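Local coordinates for Glyco_hydro_cc domain-containing protein (Cryptococcus neoformans, PDB 6UBC) that binds oligosaccharides, probably fragments of beta-1,3-glucan, as a subgroup VII member of glycoside hydrolase family 128, at residues 343-356 against 392-406. Sequence-based numbering, arbitrary orientation.
Sequences INKNSMDGVKTDID and FINDIVALFESDDRV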
ATOM      1  N   ILE A 343       2.967   7.238   0.845  1.00 21.35           N
ATOM      2  CA  ILE A 343       3.283   8.640   0.516  1.00 21.38           C
ATOM      3  C   ILE A 343       2.365   9.544   1.325  1.00 22.22           C
ATOM      4  O   ILE A 343       1.140   9.518   1.097  1.00 22.51           O
ATOM      5  CB  ILE A 343       3.176   8.860  -0.986  1.00 21.28           C
ATOM      6  CG1 ILE A 343       4.204   7.989  -1.713  1.00 23.11           C
ATOM      7  CG2 ILE A 343       3.410  10.307  -1.352  1.00 22.27           C
ATOM      8  CD1 ILE A 343       4.199   8.181  -3.228  1.00 23.88           C
ATOM      9  N   ASN A 344       2.966  10.298   2.229  1.00 22.47           N
ATOM     10  CA  ASN A 344       2.217  11.253   3.096  1.00 22.91           C
ATOM     11  C   ASN A 344       2.903  12.596   2.864  1.00 23.20           C
ATOM     12  O   ASN A 344       3.912  12.849   3.526  1.00 24.06           O
ATOM     13  CB  ASN A 344       2.210  10.784   4.548  1.00 23.89           C
ATOM     14  CG  ASN A 344       1.421   9.480   4.645  1.00 26.65           C
ATOM     15  OD1 ASN A 344       0.225   9.498   4.430  1.00 26.38           O
ATOM     16  ND2 ASN A 344       2.070   8.416   5.100  1.00 30.13           N
ATOM     17  N   LYS A 345       2.370  13.338   1.901  1.00 23.03           N
ATOM     18  CA  LYS A 345       2.991  14.574   1.407  1.00 23.02           C
ATOM     19  C   LYS A 345       1.887  15.569   1.101  1.00 23.57           C
ATOM     20  O   LYS A 345       0.741  15.166   1.064  1.00 24.34           O
ATOM     21  CB  LYS A 345       3.837  14.255   0.181  1.00 24.43           C
ATOM     22  CG  LYS A 345       5.069  13.386   0.426  1.00 24.77           C
ATOM     23  CD  LYS A 345       6.133  13.985   1.347  1.00 23.96           C
ATOM     24  CE  LYS A 345       7.339  13.092   1.309  1.00 25.10           C
ATOM     25  NZ  LYS A 345       8.439  13.578   2.162  1.00 26.31           N
ATOM     26  N   ASN A 346       2.231  16.859   0.919  1.00 24.04           N
ATOM     27  CA  ASN A 346       1.197  17.836   0.577  1.00 25.53           C
ATOM     28  C   ASN A 346       1.527  18.567  -0.713  1.00 27.94           C
ATOM     29  O   ASN A 346       0.845  19.558  -0.977  1.00 26.33           O
ATOM     30  CB  ASN A 346       0.938  18.839   1.690  1.00 27.86           C
ATOM     31  CG  ASN A 346       2.055  19.837   1.890  1.00 27.49           C
ATOM     32  OD1 ASN A 346       3.128  19.710   1.303  1.00 28.95           O
ATOM     33  ND2 ASN A 346       1.816  20.804   2.753  1.00 29.51           N
ATOM     34  N   SER A 347       2.420  18.040  -1.520  1.00 26.54           N
ATOM     35  CA  SER A 347       2.861  18.643  -2.794  1.00 28.83           C
ATOM     36  C   SER A 347       3.411  17.539  -3.704  1.00 29.23           C
ATOM     37  O   SER A 347       3.889  16.476  -3.206  1.00 26.79           O
ATOM     38  CB  SER A 347       3.879  19.741  -2.545  1.00 30.78           C
ATOM     39  OG  SER A 347       5.151  19.237  -2.284  1.00 32.99           O
ATOM     40  N   MET A 348       3.245  17.719  -5.001  1.00 28.52           N
ATOM     41  CA  MET A 348       3.764  16.750  -5.982  1.00 28.94           C
ATOM     42  C   MET A 348       5.295  16.663  -5.886  1.00 29.22           C
ATOM     43  O   MET A 348       5.807  15.588  -6.156  1.00 29.55           O
ATOM     44  CB  MET A 348       3.272  17.108  -7.380  1.00 29.58           C
ATOM     45  CG  MET A 348       1.737  16.958  -7.557  1.00 27.08           C
ATOM     46  SD  MET A 348       1.067  15.366  -6.950  1.00 29.79           S
ATOM     47  CE  MET A 348       0.444  15.846  -5.327  1.00 26.91           C
ATOM     48  N   ASP A 349       6.003  17.728  -5.498  1.00 29.16           N
ATOM     49  CA  ASP A 349       7.482  17.670  -5.282  1.00 30.97           C
ATOM     50  C   ASP A 349       7.843  16.586  -4.257  1.00 27.25           C
ATOM     51  O   ASP A 349       8.751  15.792  -4.518  1.00 27.74           O
ATOM     52  CB  ASP A 349       8.062  19.002  -4.816  1.00 35.01           C
ATOM     53  CG  ASP A 349       8.251  20.042  -5.923  1.00 43.82           C
ATOM     54  OD1 ASP A 349       8.092  19.702  -7.121  1.00 45.80           O
ATOM     55  OD2 ASP A 349       8.535  21.221  -5.571  1.00 54.95           O
ATOM     56  N   GLY A 350       7.077  16.498  -3.182  1.00 27.22           N
ATOM     57  CA  GLY A 350       7.294  15.489  -2.114  1.00 26.53           C
ATOM     58  C   GLY A 350       6.975  14.090  -2.605  1.00 26.13           C
ATOM     59  O   GLY A 350       7.695  13.151  -2.253  1.00 25.60           O
ATOM     60  N   VAL A 351       5.878  13.951  -3.360  1.00 26.11           N
ATOM     61  CA  VAL A 351       5.486  12.676  -3.976  1.00 23.76           C
ATOM     62  C   VAL A 351       6.677  12.209  -4.831  1.00 25.20           C
ATOM     63  O   VAL A 351       7.054  11.054  -4.762  1.00 24.30           O
ATOM     64  CB  VAL A 351       4.192  12.821  -4.795  1.00 22.76           C
ATOM     65  CG1 VAL A 351       3.858  11.517  -5.482  1.00 24.09           C
ATOM     66  CG2 VAL A 351       2.995  13.297  -3.928  1.00 24.19           C
ATOM     67  N   LYS A 352       7.210  13.103  -5.660  1.00 25.71           N
ATOM     68  CA  LYS A 352       8.314  12.740  -6.555  1.00 26.41           C
ATOM     69  C   LYS A 352       9.544  12.387  -5.741  1.00 25.79           C
ATOM     70  O   LYS A 352      10.209  11.450  -6.110  1.00 27.60           O
ATOM     71  CB  LYS A 352       8.583  13.859  -7.558  1.00 28.15           C
ATOM     72  CG  LYS A 352       7.518  14.009  -8.612  1.00 32.58           C
ATOM     73  CD  LYS A 352       7.637  15.342  -9.332  1.00 37.40           C
ATOM     74  CE  LYS A 352       6.833  15.386 -10.614  1.00 42.57           C
ATOM     75  NZ  LYS A 352       6.642  16.807 -11.021  1.00 46.97           N
ATOM     76  N   THR A 353       9.847  13.104  -4.688  1.00 24.99           N
ATOM     77  CA  THR A 353      10.972  12.742  -3.820  1.00 27.22           C
ATOM     78  C   THR A 353      10.860  11.268  -3.395  1.00 26.25           C
ATOM     79  O   THR A 353      11.838  10.523  -3.446  1.00 26.18           O
ATOM     80  CB  THR A 353      10.994  13.678  -2.616  1.00 28.89           C
ATOM     81  OG1 THR A 353      11.238  14.988  -3.103  1.00 35.92           O
ATOM     82  CG2 THR A 353      12.038  13.295  -1.602  1.00 32.23           C
ATOM     83  N   ASP A 354       9.682  10.844  -2.955  1.00 24.70           N
ATOM     84  CA  ASP A 354       9.515   9.442  -2.476  1.00 22.73           C
ATOM     85  C   ASP A 354       9.751   8.461  -3.627  1.00 23.27           C
ATOM     86  O   ASP A 354      10.499   7.468  -3.438  1.00 24.20           O
ATOM     87  CB  ASP A 354       8.140   9.201  -1.852  1.00 22.49           C
ATOM     88  CG  ASP A 354       7.879   9.834  -0.488  1.00 24.12           C
ATOM     89  OD1 ASP A 354       8.836  10.342   0.170  1.00 23.59           O
ATOM     90  OD2 ASP A 354       6.694   9.803  -0.069  1.00 24.85           O
ATOM     91  N   ILE A 355       9.094   8.701  -4.777  1.00 23.53           N
ATOM     92  CA  ILE A 355       9.178   7.747  -5.912  1.00 24.25           C
ATOM     93  C   ILE A 355      10.623   7.696  -6.403  1.00 25.13           C
ATOM     94  O   ILE A 355      11.194   6.593  -6.572  1.00 23.88           O
ATOM     95  CB  ILE A 355       8.196   8.079  -7.029  1.00 24.61           C
ATOM     96  CG1 ILE A 355       6.752   8.059  -6.554  1.00 24.29           C
ATOM     97  CG2 ILE A 355       8.467   7.116  -8.182  1.00 24.37           C
ATOM     98  CD1 ILE A 355       5.862   8.641  -7.574  1.00 25.82           C
ATOM     99  N   ASP A 356      11.246   8.865  -6.526  1.00 26.40           N
ATOM    100  CA  ASP A 356      12.673   8.925  -6.936  1.00 26.14           C
ATOM    101  C   ASP A 356      13.536   8.108  -5.982  1.00 26.09           C
ATOM    102  O   ASP A 356      14.414   7.332  -6.443  1.00 27.39           O
ATOM    103  CB  ASP A 356      13.183  10.353  -7.017  1.00 26.20           C
ATOM    104  CG  ASP A 356      12.634  11.191  -8.148  1.00 28.88           C
ATOM    105  OD1 ASP A 356      11.982  10.672  -9.040  1.00 29.32           O
ATOM    106  OD2 ASP A 356      12.861  12.365  -8.097  1.00 31.36           O
ATOM    107  N   PHE A 392      -4.877  18.034  -4.345  1.00 27.66           N
ATOM    108  CA  PHE A 392      -3.898  16.966  -4.071  1.00 26.71           C
ATOM    109  C   PHE A 392      -4.352  15.665  -4.710  1.00 27.08           C
ATOM    110  O   PHE A 392      -3.514  15.027  -5.336  1.00 26.97           O
ATOM    111  CB  PHE A 392      -3.663  16.819  -2.573  1.00 25.63           C
ATOM    112  CG  PHE A 392      -2.630  15.792  -2.249  1.00 26.53           C
ATOM    113  CD1 PHE A 392      -1.297  16.142  -2.229  1.00 27.90           C
ATOM    114  CD2 PHE A 392      -3.008  14.503  -1.863  1.00 25.17           C
ATOM    115  CE1 PHE A 392      -0.342  15.226  -1.823  1.00 27.61           C
ATOM    116  CE2 PHE A 392      -2.063  13.583  -1.480  1.00 25.54           C
ATOM    117  CZ  PHE A 392      -0.716  13.929  -1.516  1.00 28.11           C
ATOM    118  N   ILE A 393      -5.597  15.253  -4.471  1.00 24.64           N
ATOM    119  CA  ILE A 393      -6.084  13.946  -4.986  1.00 25.48           C
ATOM    120  C   ILE A 393      -6.010  14.016  -6.521  1.00 26.24           C
ATOM    121  O   ILE A 393      -5.540  13.053  -7.144  1.00 25.23           O
ATOM    122  CB  ILE A 393      -7.519  13.652  -4.480  1.00 23.72           C
ATOM    123  CG1 ILE A 393      -7.551  13.320  -2.975  1.00 23.73           C
ATOM    124  CG2 ILE A 393      -8.094  12.526  -5.298  1.00 24.49           C
ATOM    125  CD1 ILE A 393      -8.923  13.464  -2.330  1.00 24.13           C
ATOM    126  N   ASN A 394      -6.477  15.105  -7.113  1.00 27.30           N
ATOM    127  CA  ASN A 394      -6.549  15.223  -8.606  1.00 27.85           C
ATOM    128  C   ASN A 394      -5.128  15.183  -9.177  1.00 27.93           C
ATOM    129  O   ASN A 394      -4.869  14.356 -10.103  1.00 27.70           O
ATOM    130  CB  ASN A 394      -7.295  16.489  -8.998  1.00 29.22           C
ATOM    131  CG  ASN A 394      -8.792  16.337  -8.790  1.00 30.31           C
ATOM    132  OD1 ASN A 394      -9.368  15.280  -9.092  1.00 32.07           O
ATOM    133  ND2 ASN A 394      -9.442  17.428  -8.416  1.00 28.67           N
ATOM    134  N   ASP A 395      -4.208  15.914  -8.525  1.00 25.83           N
ATOM    135  CA  ASP A 395      -2.802  16.017  -8.929  1.00 28.75           C
ATOM    136  C   ASP A 395      -2.117  14.660  -8.811  1.00 26.50           C
ATOM    137  O   ASP A 395      -1.332  14.289  -9.710  1.00 26.17           O
ATOM    138  CB  ASP A 395      -2.026  17.056  -8.133  1.00 30.45           C
ATOM    139  CG  ASP A 395      -2.315  18.525  -8.465  1.00 33.68           C
ATOM    140  OD1 ASP A 395      -2.973  18.777  -9.463  1.00 31.30           O
ATOM    141  OD2 ASP A 395      -1.874  19.388  -7.701  1.00 35.21           O
ATOM    142  N   ILE A 396      -2.273  13.964  -7.685  1.00 26.36           N
ATOM    143  CA  ILE A 396      -1.479  12.751  -7.423  1.00 25.65           C
ATOM    144  C   ILE A 396      -1.990  11.636  -8.347  1.00 25.46           C
ATOM    145  O   ILE A 396      -1.187  10.779  -8.809  1.00 26.45           O
ATOM    146  CB  ILE A 396      -1.475  12.378  -5.907  1.00 25.94           C
ATOM    147  CG1 ILE A 396      -0.213  11.558  -5.617  1.00 25.52           C
ATOM    148  CG2 ILE A 396      -2.745  11.668  -5.453  1.00 25.13           C
ATOM    149  CD1 ILE A 396      -0.028  11.185  -4.147  1.00 25.99           C
ATOM    150  N   VAL A 397      -3.290  11.585  -8.601  1.00 24.95           N
ATOM    151  CA  VAL A 397      -3.846  10.530  -9.500  1.00 24.31           C
ATOM    152  C   VAL A 397      -3.288  10.728 -10.919  1.00 26.56           C
ATOM    153  O   VAL A 397      -2.748   9.734 -11.486  1.00 26.75           O
ATOM    154  CB  VAL A 397      -5.372  10.497  -9.445  1.00 24.00           C
ATOM    155  CG1 VAL A 397      -5.926   9.686 -10.632  1.00 24.56           C
ATOM    156  CG2 VAL A 397      -5.874   9.951  -8.094  1.00 23.15           C
ATOM    157  N   ALA A 398      -3.245  11.965 -11.410  1.00 27.96           N
ATOM    158  CA  ALA A 398      -2.610  12.296 -12.706  1.00 29.12           C
ATOM    159  C   ALA A 398      -1.123  11.938 -12.749  1.00 30.34           C
ATOM    160  O   ALA A 398      -0.688  11.302 -13.759  1.00 30.83           O
ATOM    161  CB  ALA A 398      -2.837  13.732 -13.032  1.00 33.12           C
ATOM    162  N   LEU A 399      -0.372  12.279 -11.710  1.00 28.00           N
ATOM    163  CA  LEU A 399       1.040  11.927 -11.583  1.00 28.27           C
ATOM    164  C   LEU A 399       1.183  10.414 -11.653  1.00 26.76           C
ATOM    165  O   LEU A 399       2.046   9.930 -12.401  1.00 26.94           O
ATOM    166  CB  LEU A 399       1.573  12.451 -10.249  1.00 28.57           C
ATOM    167  CG  LEU A 399       3.080  12.381 -10.069  1.00 30.31           C
ATOM    168  CD1 LEU A 399       3.511  13.349  -8.997  1.00 31.32           C
ATOM    169  CD2 LEU A 399       3.552  10.991  -9.654  1.00 31.53           C
ATOM    170  N   PHE A 400       0.481   9.661 -10.808  1.00 26.88           N
ATOM    171  CA  PHE A 400       0.673   8.203 -10.739  1.00 25.48           C
ATOM    172  C   PHE A 400       0.342   7.577 -12.113  1.00 26.18           C
ATOM    173  O   PHE A 400       1.104   6.720 -12.563  1.00 26.96           O
ATOM    174  CB  PHE A 400      -0.197   7.566  -9.660  1.00 24.12           C
ATOM    175  CG  PHE A 400       0.199   7.845  -8.240  1.00 25.85           C
ATOM    176  CD1 PHE A 400       1.496   8.118  -7.854  1.00 23.63           C
ATOM    177  CD2 PHE A 400      -0.769   7.860  -7.258  1.00 25.52           C
ATOM    178  CE1 PHE A 400       1.827   8.277  -6.515  1.00 24.85           C
ATOM    179  CE2 PHE A 400      -0.448   8.067  -5.934  1.00 25.85           C
ATOM    180  CZ  PHE A 400       0.853   8.221  -5.538  1.00 24.70           C
ATOM    181  N   GLU A 401      -0.764   7.984 -12.720  1.00 26.32           N
ATOM    182  CA  GLU A 401      -1.162   7.374 -14.018  1.00 29.47           C
ATOM    183  C   GLU A 401      -0.037   7.621 -15.044  1.00 29.15           C
ATOM    184  O   GLU A 401       0.275   6.740 -15.865  1.00 29.69           O
ATOM    185  CB  GLU A 401      -2.529   7.916 -14.436  1.00 28.44           C
ATOM    186  CG  GLU A 401      -3.658   7.372 -13.608  1.00 28.28           C
ATOM    187  CD  GLU A 401      -3.920   5.873 -13.700  1.00 30.68           C
ATOM    188  OE1 GLU A 401      -3.369   5.198 -14.637  1.00 28.67           O
ATOM    189  OE2 GLU A 401      -4.695   5.345 -12.837  1.00 28.85           O
ATOM    190  N   SER A 402       0.603   8.774 -14.999  1.00 29.50           N
ATOM    191  CA  SER A 402       1.572   9.142 -16.062  1.00 33.65           C
ATOM    192  C   SER A 402       2.957   8.561 -15.741  1.00 32.91           C
ATOM    193  O   SER A 402       3.823   8.521 -16.610  1.00 30.43           O
ATOM    194  CB  SER A 402       1.570  10.623 -16.271  1.00 36.65           C
ATOM    195  OG  SER A 402       2.233  11.206 -15.190  1.00 44.93           O
ATOM    196  N   ASP A 403       3.157   8.065 -14.520  1.00 29.25           N
ATOM    197  CA  ASP A 403       4.503   7.663 -14.070  1.00 29.63           C
ATOM    198  C   ASP A 403       4.653   6.172 -14.304  1.00 29.57           C
ATOM    199  O   ASP A 403       4.102   5.345 -13.533  1.00 27.02           O
ATOM    200  CB  ASP A 403       4.781   8.072 -12.627  1.00 31.24           C
ATOM    201  CG  ASP A 403       6.243   7.952 -12.230  1.00 33.03           C
ATOM    202  OD1 ASP A 403       6.983   7.141 -12.854  1.00 32.26           O
ATOM    203  OD2 ASP A 403       6.618   8.663 -11.255  1.00 33.42           O
ATOM    204  N   ASP A 404       5.480   5.803 -15.265  1.00 29.33           N
ATOM    205  CA  ASP A 404       5.688   4.380 -15.580  1.00 32.02           C
ATOM    206  C   ASP A 404       6.363   3.631 -14.436  1.00 32.07           C
ATOM    207  O   ASP A 404       6.323   2.380 -14.479  1.00 32.39           O
ATOM    208  CB  ASP A 404       6.582   4.240 -16.821  1.00 38.08           C
ATOM    209  CG  ASP A 404       5.782   4.518 -18.099  1.00 47.25           C
ATOM    210  OD1 ASP A 404       4.543   4.860 -17.989  1.00 43.36           O
ATOM    211  OD2 ASP A 404       6.368   4.334 -19.204  1.00 54.20           O
ATOM    212  N   ARG A 405       6.997   4.298 -13.474  1.00 27.05           N
ATOM    213  CA  ARG A 405       7.572   3.567 -12.317  1.00 26.94           C
ATOM    214  C   ARG A 405       6.457   3.075 -11.371  1.00 26.57           C
ATOM    215  O   ARG A 405       6.736   2.154 -10.572  1.00 26.29           O
ATOM    216  CB  ARG A 405       8.544   4.452 -11.542  1.00 27.42           C
ATOM    217  CG  ARG A 405       9.822   4.826 -12.296  1.00 29.00           C
ATOM    218  CD  ARG A 405      10.587   6.034 -11.768  1.00 30.56           C
ATOM    219  NE  ARG A 405       9.770   7.242 -11.629  1.00 29.53           N
ATOM    220  CZ  ARG A 405      10.148   8.342 -10.996  1.00 30.65           C
ATOM    221  NH1 ARG A 405      11.370   8.433 -10.494  1.00 31.74           N
ATOM    222  NH2 ARG A 405       9.328   9.370 -10.874  1.00 32.07           N
ATOM    223  N   VAL A 406       5.292   3.715 -11.374  1.00 25.87           N
ATOM    224  CA  VAL A 406       4.205   3.373 -10.396  1.00 25.44           C
ATOM    225  C   VAL A 406       3.252   2.414 -11.096  1.00 26.18           C
ATOM    226  O   VAL A 406       2.565   2.830 -12.062  1.00 27.35           O
ATOM    227  CB  VAL A 406       3.519   4.644  -9.899  1.00 25.84           C
ATOM    228  CG1 VAL A 406       2.282   4.290  -9.059  1.00 26.08           C
ATOM    229  CG2 VAL A 406       4.508   5.507  -9.108  1.00 27.30           C
TER
HETATM  230  O   HOH W   1      10.196  12.387 -10.252  1.00 53.65           O
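D356 OD1 accepts a nearly straight hydrogen bond, part of a salt bridge, from R405 NH1 (2.7 Å, 173° at the hydrogen), through its anti lone pair and in the guanidinium plane, while a water that donates to the same oxygen also accepts from R405 NH2. R405 grips the D403 carboxylate side-on in a second salt bridge: R405 NE gives to D403 OD1 and R405 NH2 to D403 OD2 (2.8 Å). D403 OD1 also accepts from the backbone N of R405, closing an Asx turn at the end of helix 392-402. Held by a carboxylate from each segment, the guanidinium lies flat against I355, whose CG2 sits over the centre of one face, 3.5 Å from R405 CZ. I355 CD1 reaches on to V406 CG2. Farther along, helices 348-356 and 392-402 cross at -35° with knobs-into-holes packing. M348 bends at chi2, laying SD 3.7 Å from I396 CA, and again at chi3 (99°), turning CE to the F392 ring, inside a hole completed by D395 and L399. V351 enters the next hole, CG2 against I396 CD1 and CG1 between L399 and F400. These two helices lie outside parallel strands 339-345, 366-375 and 406-411, as in a TIM barrel. Bonds from NE, NH1 and NH2 fix the rotation of the R405 guanidinium, whose charge probably offsets those of D356 and D403 and favours their ionised forms.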